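Local coordinates for aldehyde dehydrogenase family protein (Pseudomonas syringae pv. tomato, PDB 6X9L), which oxidises long-chain aliphatic aldehydes such as octanal, with NAD+ as the probable electron acceptor, at residues T156-P161 with V287-S292; H340-M345 with E390-P395; P375-E380 with P395-I400. The protein carries 1 engineered substitution. All coordinates share one frame; numbering follows the deposited sequence.

Contact 1. Residues T156-P161 with V287-S292. Engineered in segment 287-292: Ala-291 (natural residue Cys). With NAD (nicotinamide-adenine-dinucleotide), chain D; OYA (octanal), chain C.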
loop_
_atom_site.group_PDB
_atom_site.type_symbol
_atom_site.label_atom_id
_atom_site.label_comp_id
_atom_site.label_asym_id
_atom_site.label_seq_id
_atom_site.Cartn_x
_atom_site.Cartn_y
_atom_site.Cartn_z
ATOM N N THR A 156 -8.956 -6.422 -14.294
ATOM C CA THR A 156 -9.129 -5.242 -15.124
ATOM C C THR A 156 -10.576 -5.042 -15.561
ATOM O O THR A 156 -11.372 -5.991 -15.608
ATOM C CB THR A 156 -8.209 -5.320 -16.353
ATOM O OG1 THR A 156 -8.336 -6.602 -16.970
ATOM C CG2 THR A 156 -6.755 -5.089 -15.937
ATOM N N PRO A 157 -10.951 -3.778 -15.891
ATOM C CA PRO A 157 -12.334 -3.467 -16.280
ATOM C C PRO A 157 -12.515 -3.515 -17.790
ATOM O O PRO A 157 -11.592 -3.888 -18.518
ATOM C CB PRO A 157 -12.502 -2.047 -15.747
ATOM C CG PRO A 157 -11.117 -1.445 -16.065
ATOM C CD PRO A 157 -10.108 -2.567 -15.892
ATOM N N TRP A 158 -13.682 -3.094 -18.288
ATOM C CA TRP A 158 -13.992 -3.254 -19.707
ATOM C C TRP A 158 -13.902 -1.970 -20.531
ATOM O O TRP A 158 -14.034 -2.039 -21.761
ATOM C CB TRP A 158 -15.395 -3.837 -19.863
ATOM C CG TRP A 158 -16.412 -3.112 -19.022
ATOM C CD1 TRP A 158 -17.011 -3.577 -17.878
ATOM C CD2 TRP A 158 -16.962 -1.809 -19.259
ATOM N NE1 TRP A 158 -17.881 -2.647 -17.400
ATOM C CE2 TRP A 158 -17.875 -1.551 -18.229
ATOM C CE3 TRP A 158 -16.773 -0.841 -20.247
ATOM C CZ2 TRP A 158 -18.599 -0.348 -18.154
ATOM C CZ3 TRP A 158 -17.488 0.349 -20.161
ATOM C CH2 TRP A 158 -18.383 0.584 -19.136
ATOM N N ASN A 159 -13.678 -0.809 -19.898
ATOM C CA ASN A 159 -13.871 0.474 -20.580
ATOM C C ASN A 159 -12.656 0.869 -21.417
ATOM O O ASN A 159 -12.796 1.495 -22.479
ATOM C CB ASN A 159 -14.176 1.570 -19.562
ATOM C CG ASN A 159 -13.003 1.845 -18.659
ATOM O OD1 ASN A 159 -12.350 0.910 -18.173
ATOM N ND2 ASN A 159 -12.695 3.120 -18.461
ATOM N N TRP A 160 -11.460 0.532 -20.948
ATOM C CA TRP A 160 -10.224 0.669 -21.716
ATOM C C TRP A 160 -9.486 -0.668 -21.645
ATOM O O TRP A 160 -8.408 -0.769 -21.046
ATOM C CB TRP A 160 -9.362 1.804 -21.174
ATOM C CG TRP A 160 -9.888 3.154 -21.452
ATOM C CD1 TRP A 160 -10.828 3.848 -20.736
ATOM C CD2 TRP A 160 -9.491 4.008 -22.524
ATOM N NE1 TRP A 160 -11.042 5.082 -21.305
ATOM C CE2 TRP A 160 -10.234 5.204 -22.407
ATOM C CE3 TRP A 160 -8.566 3.884 -23.569
ATOM C CZ2 TRP A 160 -10.082 6.268 -23.301
ATOM C CZ3 TRP A 160 -8.419 4.943 -24.457
ATOM C CH2 TRP A 160 -9.170 6.121 -24.312
ATOM N N PRO A 161 -10.031 -1.711 -22.286
ATOM C CA PRO A 161 -9.636 -3.086 -21.908
ATOM C C PRO A 161 -8.166 -3.411 -22.166
ATOM O O PRO A 161 -7.469 -3.866 -21.243
ATOM C CB PRO A 161 -10.590 -3.966 -22.733
ATOM C CG PRO A 161 -11.094 -3.090 -23.847
ATOM C CD PRO A 161 -11.050 -1.674 -23.353
ATOM N N VAL A 287 -17.516 7.870 -24.357
ATOM C CA VAL A 287 -18.921 8.036 -23.979
ATOM C C VAL A 287 -19.047 8.067 -22.455
ATOM O O VAL A 287 -19.916 7.415 -21.861
ATOM C CB VAL A 287 -19.807 6.964 -24.662
ATOM C CG1 VAL A 287 -19.252 5.602 -24.479
ATOM C CG2 VAL A 287 -21.257 7.031 -24.192
ATOM N N GLY A 288 -18.193 8.868 -21.815
ATOM C CA GLY A 288 -18.199 8.981 -20.379
ATOM C C GLY A 288 -17.723 7.765 -19.613
ATOM O O GLY A 288 -17.762 7.788 -18.382
ATOM N N GLN A 289 -17.283 6.699 -20.283
ATOM C CA GLN A 289 -16.924 5.468 -19.582
ATOM C C GLN A 289 -15.436 5.497 -19.237
ATOM O O GLN A 289 -14.609 4.778 -19.796
ATOM C CB GLN A 289 -17.295 4.256 -20.416
ATOM C CG GLN A 289 -18.790 4.129 -20.693
ATOM C CD GLN A 289 -19.081 3.118 -21.783
ATOM O OE1 GLN A 289 -19.905 2.214 -21.620
ATOM N NE2 GLN A 289 -18.391 3.259 -22.901
ATOM N N SER A 290 -15.114 6.363 -18.278
ATOM C CA SER A 290 -13.735 6.615 -17.880
ATOM C C SER A 290 -13.722 7.248 -16.489
ATOM O O SER A 290 -14.384 8.269 -16.256
ATOM C CB SER A 290 -13.063 7.513 -18.895
ATOM O OG SER A 290 -11.911 8.070 -18.333
ATOM N N ALA A 291 -12.975 6.637 -15.565
ATOM C CA ALA A 291 -13.008 7.075 -14.170
ATOM C C ALA A 291 -12.456 8.490 -14.000
ATOM O O ALA A 291 -12.902 9.243 -13.129
ATOM C CB ALA A 291 -12.224 6.087 -13.294
ATOM N N SER A 292 -11.463 8.862 -14.791
ATOM C CA SER A 292 -10.841 10.160 -14.605
ATOM C C SER A 292 -11.540 11.268 -15.387
ATOM O O SER A 292 -11.088 12.419 -15.337
ATOM C CB SER A 292 -9.364 10.085 -14.994
ATOM O OG SER A 292 -9.221 9.543 -16.282
HETATM P PA NAD D . -16.163 -3.582 -11.539
HETATM O O1A NAD D . -15.679 -3.035 -10.243
HETATM O O2A NAD D . -17.587 -3.984 -11.516
HETATM O O5B NAD D . -15.238 -4.814 -12.035
HETATM C C5B NAD D . -13.843 -4.658 -12.216
HETATM C C4B NAD D . -13.159 -6.032 -12.255
HETATM O O4B NAD D . -13.360 -6.678 -11.015
HETATM C C3B NAD D . -13.748 -6.972 -13.298
HETATM O O3B NAD D . -12.689 -7.757 -13.829
HETATM C C2B NAD D . -14.696 -7.857 -12.508
HETATM O O2B NAD D . -14.850 -9.145 -13.066
HETATM C C1B NAD D . -13.942 -7.962 -11.213
HETATM N N9A NAD D . -14.784 -8.187 -10.046
HETATM C C8A NAD D . -16.098 -7.823 -9.840
HETATM N N7A NAD D . -16.421 -8.190 -8.576
HETATM C C5A NAD D . -15.344 -8.769 -7.995
HETATM C C6A NAD D . -15.124 -9.311 -6.739
HETATM N N6A NAD D . -16.046 -9.178 -5.786
HETATM N N1A NAD D . -13.878 -9.821 -6.440
HETATM C C2A NAD D . -12.864 -9.798 -7.368
HETATM N N3A NAD D . -13.082 -9.257 -8.618
HETATM C C4A NAD D . -14.306 -8.762 -8.911
HETATM O O3 NAD D . -15.784 -2.516 -12.686
HETATM P PN NAD D . -16.763 -1.644 -13.617
HETATM O O1N NAD D . -17.566 -0.730 -12.770
HETATM O O2N NAD D . -17.442 -2.525 -14.583
HETATM O O5D NAD D . -15.528 -0.836 -14.317
HETATM C C5D NAD D . -15.583 0.566 -14.408
HETATM C C4D NAD D . -15.010 1.164 -13.121
HETATM O O4D NAD D . -13.597 1.064 -13.133
HETATM C C3D NAD D . -15.343 2.640 -13.020
HETATM O O3D NAD D . -15.541 2.970 -11.668
HETATM C C2D NAD D . -14.057 3.287 -13.465
HETATM O O2D NAD D . -13.909 4.599 -12.967
HETATM C C1D NAD D . -13.022 2.330 -12.883
HETATM N N1N NAD D . -11.745 2.580 -13.562
HETATM C C2N NAD D . -10.701 3.112 -12.855
HETATM C C3N NAD D . -9.504 3.403 -13.495
HETATM C C7N NAD D . -8.339 4.003 -12.769
HETATM O O7N NAD D . -7.099 3.963 -13.428
HETATM N N7N NAD D . -8.473 4.565 -11.565
HETATM C C4N NAD D . -9.370 3.158 -14.856
HETATM C C5N NAD D . -10.439 2.628 -15.563
HETATM C C6N NAD D . -11.633 2.351 -14.907
HETATM C C14 OYA C . -6.620 10.670 -22.920
HETATM C C5 OYA C . -7.332 9.764 -21.932
HETATM C C6 OYA C . -6.508 8.506 -21.738
HETATM C C11 OYA C . -7.382 7.416 -21.162
HETATM C C7 OYA C . -7.500 7.553 -19.653
HETATM C C8 OYA C . -8.302 6.354 -19.153
HETATM C C9 OYA C . -8.156 6.134 -17.651
HETATM C C10 OYA C . -9.464 6.388 -16.930
HETATM O OAB OYA C . -10.275 5.492 -16.817
#
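Asn-159 and Gln-289 are joined by a hydrogen bond: Asn-159 ND2 donates to Gln-289 O over 2.9 Å, nearly straight at 164°. The acceptor lies in the plane of the Asn-159 amide, but ND2 sits above the plane of the Gln-289 carbonyl, 39° out of it. Asn-286 ND2 donates to the same oxygen, so two amides grip it. A chi1 of 66° tucks the Asn-159 amide between its own backbone N and carbonyl carbon and turns it to Gln-289.

Further along, the backbone N of Ala-291, an engineered replacement of the natural cysteine, donates to octanal OAB over 3.2 Å. Asn-159 ND2 lies 3.8 Å from OAB, a placement consistent with the oxyanion hole of aldehyde dehydrogenases. Trp-158 NE1 adds a weak hydrogen bond to NAD O2N.

The two indoles make the other main contacts. Gln-289 crosses the outer end of the Trp-158 indole, CG in the ring plane at its edge and OE1 3.3 Å from Trp-158 CH2; Ala-334 N holds that OE1. Trp-160 lays one face against the octanal chain, CZ2 3.6 Å from C11, while Ser-290 CB meets its edge, 4.0 Å from Trp-160 NE1.

Contact 2. Residues H340-M345 with E390-P395. With NAD (nicotinamide-adenine-dinucleotide), chain D.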
loop_
_atom_site.group_PDB
_atom_site.type_symbol
_atom_site.label_atom_id
_atom_site.label_comp_id
_atom_site.label_asym_id
_atom_site.label_seq_id
_atom_site.Cartn_x
_atom_site.Cartn_y
_atom_site.Cartn_z
ATOM N N HIS A 340 -28.324 0.641 -18.237
ATOM C CA HIS A 340 -29.441 0.848 -17.319
ATOM C C HIS A 340 -29.020 1.658 -16.106
ATOM O O HIS A 340 -29.832 2.396 -15.529
ATOM C CB HIS A 340 -30.003 -0.485 -16.851
ATOM C CG HIS A 340 -30.669 -1.269 -17.927
ATOM N ND1 HIS A 340 -31.752 -0.790 -18.629
ATOM C CD2 HIS A 340 -30.423 -2.510 -18.407
ATOM C CE1 HIS A 340 -32.141 -1.698 -19.504
ATOM N NE2 HIS A 340 -31.355 -2.754 -19.386
ATOM N N ARG A 341 -27.775 1.495 -15.678
ATOM C CA ARG A 341 -27.280 2.271 -14.554
ATOM C C ARG A 341 -27.255 3.757 -14.908
ATOM O O ARG A 341 -27.839 4.582 -14.197
ATOM C CB ARG A 341 -25.901 1.742 -14.140
ATOM C CG ARG A 341 -25.870 1.161 -12.731
ATOM C CD ARG A 341 -25.092 -0.149 -12.618
ATOM N NE ARG A 341 -23.832 -0.135 -13.341
ATOM C CZ ARG A 341 -23.171 -1.238 -13.676
ATOM N NH1 ARG A 341 -23.656 -2.419 -13.330
ATOM N NH2 ARG A 341 -22.024 -1.161 -14.351
ATOM N N VAL A 342 -26.628 4.105 -16.038
ATOM C CA VAL A 342 -26.570 5.500 -16.485
ATOM C C VAL A 342 -27.975 6.086 -16.611
ATOM O O VAL A 342 -28.260 7.194 -16.131
ATOM C CB VAL A 342 -25.805 5.593 -17.814
ATOM C CG1 VAL A 342 -25.849 6.998 -18.339
ATOM C CG2 VAL A 342 -24.377 5.151 -17.603
ATOM N N GLN A 343 -28.869 5.348 -17.267
ATOM C CA GLN A 343 -30.258 5.768 -17.411
ATOM C C GLN A 343 -30.888 6.091 -16.060
ATOM O O GLN A 343 -31.658 7.051 -15.934
ATOM C CB GLN A 343 -31.037 4.670 -18.129
ATOM C CG GLN A 343 -31.828 5.148 -19.324
ATOM C CD GLN A 343 -30.994 5.820 -20.381
ATOM O OE1 GLN A 343 -31.481 6.689 -21.091
ATOM N NE2 GLN A 343 -29.738 5.424 -20.500
ATOM N N ALA A 344 -30.567 5.306 -15.033
ATOM C CA ALA A 344 -31.115 5.589 -13.711
ATOM C C ALA A 344 -30.540 6.879 -13.142
ATOM O O ALA A 344 -31.249 7.645 -12.479
ATOM C CB ALA A 344 -30.844 4.419 -12.768
ATOM N N MET A 345 -29.254 7.130 -13.392
ATOM C CA MET A 345 -28.624 8.349 -12.899
ATOM C C MET A 345 -29.210 9.585 -13.568
ATOM O O MET A 345 -29.381 10.622 -12.917
ATOM C CB MET A 345 -27.111 8.285 -13.114
ATOM C CG MET A 345 -26.388 7.319 -12.174
ATOM S SD MET A 345 -27.056 7.384 -10.500
ATOM C CE MET A 345 -26.361 8.884 -9.822
ATOM N N GLU A 390 -21.991 11.057 -7.141
ATOM C CA GLU A 390 -21.816 9.676 -7.565
ATOM C C GLU A 390 -21.275 9.591 -8.989
ATOM O O GLU A 390 -21.728 10.305 -9.888
ATOM C CB GLU A 390 -23.136 8.912 -7.481
ATOM C CG GLU A 390 -23.706 8.775 -6.084
ATOM C CD GLU A 390 -25.111 8.205 -6.114
ATOM O OE1 GLU A 390 -25.373 7.345 -6.975
ATOM O OE2 GLU A 390 -25.960 8.629 -5.301
ATOM N N GLU A 391 -20.305 8.708 -9.180
ATOM C CA GLU A 391 -19.790 8.457 -10.512
ATOM C C GLU A 391 -20.894 7.824 -11.350
ATOM O O GLU A 391 -21.589 6.913 -10.883
ATOM C CB GLU A 391 -18.571 7.548 -10.435
ATOM C CG GLU A 391 -17.964 7.212 -11.776
ATOM C CD GLU A 391 -16.718 6.348 -11.630
ATOM O OE1 GLU A 391 -16.715 5.437 -10.770
ATOM O OE2 GLU A 391 -15.742 6.600 -12.366
ATOM N N ILE A 392 -21.069 8.316 -12.572
ATOM C CA ILE A 392 -22.140 7.853 -13.432
ATOM C C ILE A 392 -21.635 6.896 -14.504
ATOM O O ILE A 392 -22.342 5.962 -14.892
ATOM C CB ILE A 392 -22.859 9.057 -14.067
ATOM C CG1 ILE A 392 -23.522 9.904 -12.976
ATOM C CG2 ILE A 392 -23.870 8.569 -15.087
ATOM C CD1 ILE A 392 -23.893 11.298 -13.436
ATOM N N PHE A 393 -20.420 7.122 -14.984
ATOM C CA PHE A 393 -19.793 6.258 -15.981
ATOM C C PHE A 393 -20.610 6.204 -17.268
ATOM O O PHE A 393 -20.767 5.159 -17.888
ATOM C CB PHE A 393 -19.534 4.860 -15.424
ATOM C CG PHE A 393 -18.154 4.369 -15.698
ATOM C CD1 PHE A 393 -17.053 5.077 -15.231
ATOM C CD2 PHE A 393 -17.945 3.242 -16.490
ATOM C CE1 PHE A 393 -15.748 4.645 -15.508
ATOM C CE2 PHE A 393 -16.662 2.792 -16.770
ATOM C CZ PHE A 393 -15.554 3.497 -16.281
ATOM N N GLY A 394 -21.111 7.361 -17.676
ATOM C CA GLY A 394 -21.779 7.547 -18.939
ATOM C C GLY A 394 -21.654 9.013 -19.298
ATOM O O GLY A 394 -21.031 9.791 -18.567
ATOM N N PRO A 395 -22.238 9.431 -20.420
ATOM C CA PRO A 395 -21.989 10.820 -20.894
ATOM C C PRO A 395 -22.923 11.845 -20.246
ATOM O O PRO A 395 -23.899 12.344 -20.836
ATOM C CB PRO A 395 -22.219 10.700 -22.400
ATOM C CG PRO A 395 -23.301 9.629 -22.499
ATOM C CD PRO A 395 -23.017 8.636 -21.390
HETATM P PA NAD D . -16.163 -3.582 -11.539
HETATM O O1A NAD D . -15.679 -3.035 -10.243
HETATM O O2A NAD D . -17.587 -3.984 -11.516
HETATM O O5B NAD D . -15.238 -4.814 -12.035
HETATM C C5B NAD D . -13.843 -4.658 -12.216
HETATM C C4B NAD D . -13.159 -6.032 -12.255
HETATM O O4B NAD D . -13.360 -6.678 -11.015
HETATM C C3B NAD D . -13.748 -6.972 -13.298
HETATM O O3B NAD D . -12.689 -7.757 -13.829
HETATM C C2B NAD D . -14.696 -7.857 -12.508
HETATM O O2B NAD D . -14.850 -9.145 -13.066
HETATM C C1B NAD D . -13.942 -7.962 -11.213
HETATM N N9A NAD D . -14.784 -8.187 -10.046
HETATM C C8A NAD D . -16.098 -7.823 -9.840
HETATM N N7A NAD D . -16.421 -8.190 -8.576
HETATM C C5A NAD D . -15.344 -8.769 -7.995
HETATM C C6A NAD D . -15.124 -9.311 -6.739
HETATM N N6A NAD D . -16.046 -9.178 -5.786
HETATM N N1A NAD D . -13.878 -9.821 -6.440
HETATM C C2A NAD D . -12.864 -9.798 -7.368
HETATM N N3A NAD D . -13.082 -9.257 -8.618
HETATM C C4A NAD D . -14.306 -8.762 -8.911
HETATM O O3 NAD D . -15.784 -2.516 -12.686
HETATM P PN NAD D . -16.763 -1.644 -13.617
HETATM O O1N NAD D . -17.566 -0.730 -12.770
HETATM O O2N NAD D . -17.442 -2.525 -14.583
HETATM O O5D NAD D . -15.528 -0.836 -14.317
HETATM C C5D NAD D . -15.583 0.566 -14.408
HETATM C C4D NAD D . -15.010 1.164 -13.121
HETATM O O4D NAD D . -13.597 1.064 -13.133
HETATM C C3D NAD D . -15.343 2.640 -13.020
HETATM O O3D NAD D . -15.541 2.970 -11.668
HETATM C C2D NAD D . -14.057 3.287 -13.465
HETATM O O2D NAD D . -13.909 4.599 -12.967
HETATM C C1D NAD D . -13.022 2.330 -12.883
HETATM N N1N NAD D . -11.745 2.580 -13.562
HETATM C C2N NAD D . -10.701 3.112 -12.855
HETATM C C3N NAD D . -9.504 3.403 -13.495
HETATM C C7N NAD D . -8.339 4.003 -12.769
HETATM O O7N NAD D . -7.099 3.963 -13.428
HETATM N N7N NAD D . -8.473 4.565 -11.565
HETATM C C4N NAD D . -9.370 3.158 -14.856
HETATM C C5N NAD D . -10.439 2.628 -15.563
HETATM C C6N NAD D . -11.633 2.351 -14.907
#
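Residues 340-345 of helix 336-351 and the irregular chain 390-395 come nearest where the CA atoms of Val-342 and Gly-394 stand 5.8 Å apart. Gly-394 has no side chain there, and the Val-342 methyl CG2 rests directly on backbone, 3.5 Å from Ile-392 O and close to Phe-393 O as well. Its other methyl, CG1, reaches Ile-392 CG2 at 4.1 Å, the two side chains meeting at about a right angle.

One helical turn on, Met-345 CB packs against Ile-392 CG2 at 3.8 Å. The Met-345 chain then bends at chi2 (-40°) and again at chi3 (-77°), bringing its methyl CE across the extended Glu-390, 3.4 Å from OE1. The other carboxylate oxygen of Glu-390, OE2, forms a salt bridge with Arg-386 NE. Everything the helix contributes here is apolar, with Ile-392 wedged between Val-342 and Met-345.

The loop turns a different set of side chains to the cofactor. Glu-391 is fully extended and offers each carboxylate oxygen to a hydroxyl of the nicotinamide ribose: NAD O3D donates to OE1 over 2.9 Å and NAD O2D to OE2 over 2.8 Å, with Gly-260 N bonding OE2 weakly. The Phe-393 ring presents a face to the same sugar, although parts of that approach are modelled too closely to be trusted. A glutamate and a phenylalanine flanking the nicotinamide ribose from a Glu-Ile-Phe-Gly-Pro sequence mark the cofactor site of the aldehyde dehydrogenase family.

Contact 3. Residues P375-E380 with P395-I400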
loop_
_atom_site.group_PDB
_atom_site.type_symbol
_atom_site.label_atom_id
_atom_site.label_comp_id
_atom_site.label_asym_id
_atom_site.label_seq_id
_atom_site.Cartn_x
_atom_site.Cartn_y
_atom_site.Cartn_z
ATOM N N PRO A 375 -25.890 12.058 -25.037
ATOM C CA PRO A 375 -24.974 12.919 -24.267
ATOM C C PRO A 375 -25.751 13.954 -23.474
ATOM O O PRO A 375 -26.496 14.754 -24.040
ATOM C CB PRO A 375 -24.114 13.572 -25.355
ATOM C CG PRO A 375 -24.173 12.614 -26.501
ATOM C CD PRO A 375 -25.570 12.077 -26.475
ATOM N N THR A 376 -25.568 13.949 -22.151
ATOM C CA THR A 376 -26.448 14.695 -21.263
ATOM C C THR A 376 -25.670 15.706 -20.431
ATOM O O THR A 376 -24.587 15.404 -19.907
ATOM C CB THR A 376 -27.237 13.749 -20.347
ATOM O OG1 THR A 376 -27.968 12.831 -21.159
ATOM C CG2 THR A 376 -28.241 14.532 -19.516
ATOM N N VAL A 377 -26.242 16.914 -20.326
ATOM C CA VAL A 377 -25.677 18.014 -19.554
ATOM C C VAL A 377 -26.738 18.535 -18.584
ATOM O O VAL A 377 -27.856 18.883 -18.990
ATOM C CB VAL A 377 -25.155 19.153 -20.454
ATOM C CG1 VAL A 377 -24.676 20.307 -19.623
ATOM C CG2 VAL A 377 -24.018 18.662 -21.305
ATOM N N PHE A 378 -26.381 18.572 -17.303
ATOM C CA PHE A 378 -27.152 19.197 -16.247
ATOM C C PHE A 378 -26.470 20.483 -15.799
ATOM O O PHE A 378 -25.239 20.569 -15.749
ATOM C CB PHE A 378 -27.301 18.259 -15.042
ATOM C CG PHE A 378 -28.218 17.117 -15.282
ATOM C CD1 PHE A 378 -29.578 17.333 -15.430
ATOM C CD2 PHE A 378 -27.733 15.820 -15.363
ATOM C CE1 PHE A 378 -30.439 16.271 -15.656
ATOM C CE2 PHE A 378 -28.598 14.757 -15.586
ATOM C CZ PHE A 378 -29.951 14.985 -15.740
ATOM N N SER A 379 -27.278 21.474 -15.438
ATOM C CA SER A 379 -26.747 22.724 -14.913
ATOM C C SER A 379 -27.516 23.106 -13.657
ATOM O O SER A 379 -28.446 22.410 -13.237
ATOM C CB SER A 379 -26.815 23.844 -15.957
ATOM O OG SER A 379 -26.125 24.978 -15.485
ATOM N N GLU A 380 -27.072 24.195 -13.032
ATOM C CA GLU A 380 -27.647 24.683 -11.752
ATOM C C GLU A 380 -27.614 23.510 -10.786
ATOM O O GLU A 380 -28.581 23.290 -10.079
ATOM C CB GLU A 380 -29.048 25.265 -11.918
ATOM C CG GLU A 380 -29.047 26.694 -12.406
ATOM C CD GLU A 380 -30.371 27.191 -12.942
ATOM O OE1 GLU A 380 -31.386 26.507 -12.732
ATOM O OE2 GLU A 380 -30.374 28.249 -13.583
ATOM N N PRO A 395 -22.238 9.431 -20.420
ATOM C CA PRO A 395 -21.989 10.820 -20.894
ATOM C C PRO A 395 -22.923 11.845 -20.246
ATOM O O PRO A 395 -23.899 12.344 -20.836
ATOM C CB PRO A 395 -22.219 10.700 -22.400
ATOM C CG PRO A 395 -23.301 9.629 -22.499
ATOM C CD PRO A 395 -23.017 8.636 -21.390
ATOM N N VAL A 396 -22.609 12.179 -18.995
ATOM C CA VAL A 396 -23.444 13.025 -18.160
ATOM C C VAL A 396 -22.524 14.037 -17.507
ATOM O O VAL A 396 -21.678 13.672 -16.680
ATOM C CB VAL A 396 -24.214 12.224 -17.101
ATOM C CG1 VAL A 396 -25.027 13.160 -16.213
ATOM C CG2 VAL A 396 -25.102 11.172 -17.766
ATOM N N LEU A 397 -22.679 15.303 -17.868
ATOM C CA LEU A 397 -21.814 16.359 -17.372
ATOM C C LEU A 397 -22.628 17.278 -16.472
ATOM O O LEU A 397 -23.737 17.680 -16.838
ATOM C CB LEU A 397 -21.195 17.140 -18.533
ATOM C CG LEU A 397 -20.480 18.459 -18.199
ATOM C CD1 LEU A 397 -19.314 18.213 -17.258
ATOM C CD2 LEU A 397 -20.013 19.165 -19.452
ATOM N N CYS A 398 -22.078 17.592 -15.295
ATOM C CA CYS A 398 -22.686 18.521 -14.352
ATOM C C CYS A 398 -22.003 19.874 -14.431
ATOM O O CYS A 398 -20.774 19.958 -14.494
ATOM C CB CYS A 398 -22.603 17.997 -12.916
ATOM S SG CYS A 398 -23.725 16.636 -12.574
ATOM N N LEU A 399 -22.813 20.926 -14.430
ATOM C CA LEU A 399 -22.354 22.308 -14.376
ATOM C C LEU A 399 -22.633 22.852 -12.980
ATOM O O LEU A 399 -23.773 22.792 -12.511
ATOM C CB LEU A 399 -23.080 23.149 -15.424
ATOM C CG LEU A 399 -22.453 23.360 -16.800
ATOM C CD1 LEU A 399 -21.417 22.310 -17.133
ATOM C CD2 LEU A 399 -23.554 23.382 -17.850
ATOM N N ILE A 400 -21.599 23.377 -12.323
ATOM C CA ILE A 400 -21.701 23.900 -10.958
ATOM C C ILE A 400 -21.129 25.312 -10.911
ATOM O O ILE A 400 -20.049 25.574 -11.459
ATOM C CB ILE A 400 -20.962 23.004 -9.947
ATOM C CG1 ILE A 400 -21.528 21.585 -9.967
ATOM C CG2 ILE A 400 -20.997 23.625 -8.545
ATOM C CD1 ILE A 400 -20.609 20.575 -9.320
#
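Leu-397 O is approached by two groups of the neighbouring strand: Phe-378 N donates a hydrogen bond over 2.8 Å, nearly in line with the carbonyl, and the CA-H of Val-377 comes in as a weaker contact, CA to Leu-397 O being 3.4 Å. This is the pairing of two parallel strands, 376-379 and 396-400, their short axes 18° apart, within a beta-alpha-beta unit that crosses over through helix 386-389. Both belong to a seven-stranded mixed sheet, with strand 355-358 flanking 376-379 and strand 296-300 on the far side of 396-402.

The bonds alternate as parallel pairing requires. Thr-376 N donates to Pro-395 O over 2.7 Å, Leu-397 N to Thr-376 O over 2.8 Å, and Leu-399 N closes the ladder on Phe-378 O, the most bent of the four at 141°.

On the face bearing Thr-376, Phe-378, Val-396 and Cys-398, the Phe-378 ring turns an edge to Val-396, with CD2 3.9 Å from CG1. Val-377 and Leu-397 occupy the reverse face. Val-377 CG1, anti to its own N (chi1 176°), reaches Leu-399 CD2 at 3.7 Å. Two helices pack here: Leu-397 touches Val-280 and Phe-284 of helix 272-284, and Leu-399 touches Val-307 of helix 304-316. At the end of the pairing Ser-379 OG lies 3.6 Å from Leu-399 CB and is hydrogen-bonded to Glu-308 OE2.

Contacts 1 and 2 close on the same NAD from different parts of the chain, their centres about 13 Å apart. They also touch directly, Ala-291 of contact 1 lying beside the Glu-391 carboxylate that holds the ribose. Pro-395 connects all three contacts. It ends the cofactor loop of contact 2, leads into the strand of contact 3, and its CD packs 3.4 Å from Val-287 O of contact 1. Contact 3, centred about 12 Å from contact 2, stands back from the site; at the nearest atoms the Pro-395 side chain is about 13 Å from NAD and about 14 Å from octanal. The chain leaves the cofactor loop at Pro-395 and enters the sheet as strand 396-402.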